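Local coordinates for protein mitochondrial edited mRNA stability factor 1 (Trypanosoma brucei, PDB 6NL1) that probably processes the 5' ends of mitochondrial mRNAs as an RNA-binding Nudix-family protein, and is named as a stability factor for edited mRNAs, at residues A[141-146]-A[162-167]. Numbering follows the deposited sequence.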
ATOM      1  N   GLU A 141      -3.080  16.627 -19.217  1.00 25.30           N
ATOM      2  CA  GLU A 141      -3.036  18.077 -19.073  1.00 34.12           C
ATOM      3  C   GLU A 141      -4.062  18.529 -18.045  1.00 34.44           C
ATOM      4  O   GLU A 141      -3.878  19.537 -17.382  1.00 35.73           O
ATOM      5  CB  GLU A 141      -3.315  18.768 -20.412  1.00 37.44           C
ATOM      6  CG  GLU A 141      -2.378  18.353 -21.533  1.00 76.93           C
ATOM      7  CD  GLU A 141      -0.937  18.748 -21.263  1.00106.54           C
ATOM      8  OE1 GLU A 141      -0.695  19.924 -20.910  1.00108.02           O
ATOM      9  OE2 GLU A 141      -0.047  17.880 -21.392  1.00106.52           O
ATOM     10  N   ARG A 142      -5.153  17.787 -17.924  1.00 28.78           N
ATOM     11  CA  ARG A 142      -6.179  18.155 -16.954  1.00 28.64           C
ATOM     12  C   ARG A 142      -5.645  18.061 -15.527  1.00 29.59           C
ATOM     13  O   ARG A 142      -6.147  18.728 -14.622  1.00 25.58           O
ATOM     14  CB  ARG A 142      -7.436  17.304 -17.134  1.00 22.68           C
ATOM     15  CG  ARG A 142      -8.126  17.522 -18.494  1.00 30.27           C
ATOM     16  CD  ARG A 142      -9.513  16.864 -18.563  1.00 27.04           C
ATOM     17  NE  ARG A 142     -10.392  17.333 -17.489  1.00 37.21           N
ATOM     18  CZ  ARG A 142     -11.570  16.792 -17.184  1.00 35.32           C
ATOM     19  NH1 ARG A 142     -12.032  15.763 -17.875  1.00 30.72           N
ATOM     20  NH2 ARG A 142     -12.289  17.281 -16.183  1.00 34.90           N
ATOM     21  N   LEU A 143      -4.610  17.249 -15.329  1.00 26.72           N
ATOM     22  CA  LEU A 143      -4.052  17.087 -13.992  1.00 25.52           C
ATOM     23  C   LEU A 143      -3.213  18.288 -13.570  1.00 32.15           C
ATOM     24  O   LEU A 143      -2.896  18.438 -12.393  1.00 27.45           O
ATOM     25  CB  LEU A 143      -3.257  15.789 -13.867  1.00 20.69           C
ATOM     26  CG  LEU A 143      -4.080  14.507 -14.012  1.00 27.27           C
ATOM     27  CD1 LEU A 143      -3.167  13.276 -14.052  1.00 21.27           C
ATOM     28  CD2 LEU A 143      -5.105  14.405 -12.891  1.00 21.63           C
ATOM     29  N   SER A 144      -2.889  19.162 -14.521  1.00 23.18           N
ATOM     30  CA  SER A 144      -2.169  20.393 -14.189  1.00 22.88           C
ATOM     31  C   SER A 144      -3.089  21.596 -14.043  1.00 28.96           C
ATOM     32  O   SER A 144      -2.614  22.715 -13.844  1.00 31.75           O
ATOM     33  CB  SER A 144      -1.076  20.687 -15.222  1.00 30.58           C
ATOM     34  OG  SER A 144      -0.002  19.769 -15.085  1.00 38.29           O
ATOM     35  N   GLU A 145      -4.399  21.369 -14.162  1.00 28.13           N
ATOM     36  CA  GLU A 145      -5.403  22.422 -13.951  1.00 24.02           C
ATOM     37  C   GLU A 145      -5.843  22.486 -12.483  1.00 36.60           C
ATOM     38  O   GLU A 145      -6.004  21.449 -11.831  1.00 33.51           O
ATOM     39  CB  GLU A 145      -6.649  22.158 -14.815  1.00 35.10           C
ATOM     40  CG  GLU A 145      -6.398  22.130 -16.315  1.00 29.96           C
ATOM     41  CD  GLU A 145      -5.984  23.487 -16.853  1.00 44.59           C
ATOM     42  OE1 GLU A 145      -6.335  24.507 -16.219  1.00 50.64           O
ATOM     43  OE2 GLU A 145      -5.298  23.533 -17.897  1.00 51.56           O
ATOM     44  N   ASN A 146      -6.049  23.701 -11.983  1.00 32.91           N
ATOM     45  CA  ASN A 146      -6.609  23.945 -10.646  1.00 44.99           C
ATOM     46  C   ASN A 146      -8.118  24.086 -10.670  1.00 48.87           C
ATOM     47  O   ASN A 146      -8.807  23.687  -9.735  1.00 52.83           O
ATOM     48  CB  ASN A 146      -6.062  25.243 -10.058  1.00 58.86           C
ATOM     49  CG  ASN A 146      -4.571  25.246  -9.959  1.00 71.92           C
ATOM     50  OD1 ASN A 146      -3.997  24.527  -9.146  1.00 75.39           O
ATOM     51  ND2 ASN A 146      -3.924  26.062 -10.782  1.00 66.93           N
ATOM     52  N   GLY A 162     -11.157  21.217 -17.592  1.00 33.65           N
ATOM     53  CA  GLY A 162     -10.434  21.748 -16.457  1.00 35.63           C
ATOM     54  C   GLY A 162     -10.090  20.642 -15.477  1.00 30.99           C
ATOM     55  O   GLY A 162     -10.024  19.464 -15.842  1.00 31.18           O
ATOM     56  N   ALA A 163      -9.886  21.035 -14.226  1.00 35.11           N
ATOM     57  CA  ALA A 163      -9.565  20.121 -13.144  1.00 32.91           C
ATOM     58  C   ALA A 163     -10.619  19.032 -13.012  1.00 39.06           C
ATOM     59  O   ALA A 163     -11.791  19.258 -13.302  1.00 34.17           O
ATOM     60  CB  ALA A 163      -9.456  20.893 -11.844  1.00 27.86           C
ATOM     61  N   TYR A 164     -10.196  17.852 -12.575  1.00 27.81           N
ATOM     62  CA  TYR A 164     -11.136  16.814 -12.158  1.00 36.76           C
ATOM     63  C   TYR A 164     -11.625  17.141 -10.755  1.00 29.89           C
ATOM     64  O   TYR A 164     -10.876  17.678  -9.948  1.00 34.25           O
ATOM     65  CB  TYR A 164     -10.461  15.437 -12.144  1.00 27.66           C
ATOM     66  CG  TYR A 164     -10.218  14.832 -13.513  1.00 30.26           C
ATOM     67  CD1 TYR A 164     -11.264  14.275 -14.249  1.00 27.47           C
ATOM     68  CD2 TYR A 164      -8.942  14.796 -14.057  1.00 28.56           C
ATOM     69  CE1 TYR A 164     -11.040  13.713 -15.500  1.00 28.15           C
ATOM     70  CE2 TYR A 164      -8.708  14.236 -15.305  1.00 22.35           C
ATOM     71  CZ  TYR A 164      -9.755  13.695 -16.018  1.00 24.54           C
ATOM     72  OH  TYR A 164      -9.507  13.141 -17.247  1.00 26.75           O
ATOM     73  N   GLU A 165     -12.872  16.805 -10.459  1.00 34.36           N
ATOM     74  CA  GLU A 165     -13.426  17.045  -9.132  1.00 36.94           C
ATOM     75  C   GLU A 165     -12.696  16.210  -8.090  1.00 36.42           C
ATOM     76  O   GLU A 165     -12.314  16.719  -7.041  1.00 36.52           O
ATOM     77  CB  GLU A 165     -14.914  16.689  -9.098  1.00 38.36           C
ATOM     78  CG  GLU A 165     -15.776  17.443 -10.095  1.00 79.92           C
ATOM     79  CD  GLU A 165     -16.345  18.723  -9.523  1.00119.24           C
ATOM     80  OE1 GLU A 165     -15.929  19.121  -8.414  1.00129.23           O
ATOM     81  OE2 GLU A 165     -17.216  19.328 -10.185  1.00127.93           O
ATOM     82  N   THR A 166     -12.524  14.918  -8.379  1.00 28.24           N
ATOM     83  CA  THR A 166     -11.874  13.993  -7.450  1.00 32.52           C
ATOM     84  C   THR A 166     -11.007  12.985  -8.204  1.00 26.07           C
ATOM     85  O   THR A 166     -11.182  12.779  -9.406  1.00 28.92           O
ATOM     86  CB  THR A 166     -12.905  13.174  -6.624  1.00 37.22           C
ATOM     87  OG1 THR A 166     -13.519  12.197  -7.469  1.00 34.94           O
ATOM     88  CG2 THR A 166     -13.993  14.066  -6.013  1.00 27.04           C
ATOM     89  N   ALA A 167     -10.087  12.342  -7.487  1.00 29.58           N
ATOM     90  CA  ALA A 167      -9.269  11.270  -8.057  1.00 29.96           C
ATOM     91  C   ALA A 167     -10.123  10.213  -8.760  1.00 33.48           C
ATOM     92  O   ALA A 167      -9.750   9.697  -9.820  1.00 26.63           O
ATOM     93  CB  ALA A 167      -8.432  10.617  -6.978  1.00 23.36           C
TER
HETATM   94  O   HOH W   1      -7.315  17.731 -12.183  1.00 21.80           O
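The guanidinium of Arg142 lies on one face of the Tyr164 ring, the two planes 25° apart, in an offset stack that is also a cation-pi contact. Arg142 CZ sits 3.8 Å from the centroid of the Tyr164 ring, displaced toward the rim on the CE1 side, where Arg142 NH1 comes within 3.3 Å of Tyr164 CE1. At its edge the guanidinium meets the backbone: Arg142 NE donates a nearly straight bond (163°) to Gly162 O at 2.7 Å, in the plane of both the guanidinium and the carbonyl, and Arg142 NH2 adds a weak one to the same oxygen. The chain of Arg142 bends at chi3 (56°), with NE directed at Gly162 O while the guanidinium lies flat over the tyrosine. Both segments belong to the long, incompletely modelled connection between 132-137 and 171-178, neighbouring strands of the four-stranded antiparallel sheet. A water bridges the two segments, donating to Arg142 O and accepting from Tyr164 N. Leu143 CD2 approaches the tyrosine obliquely, 4.0 Å from Tyr164 CD2, while Tyr164 OH is hydrogen-bonded to Asp171 at the start of strand 171-178. Farther along, Glu145 CB packs against the Gly162-Ala163 peptide, 3.5 Å from Ala163 N, and Ala163 CB lies against the backbone oxygens of Glu145 and Asn146.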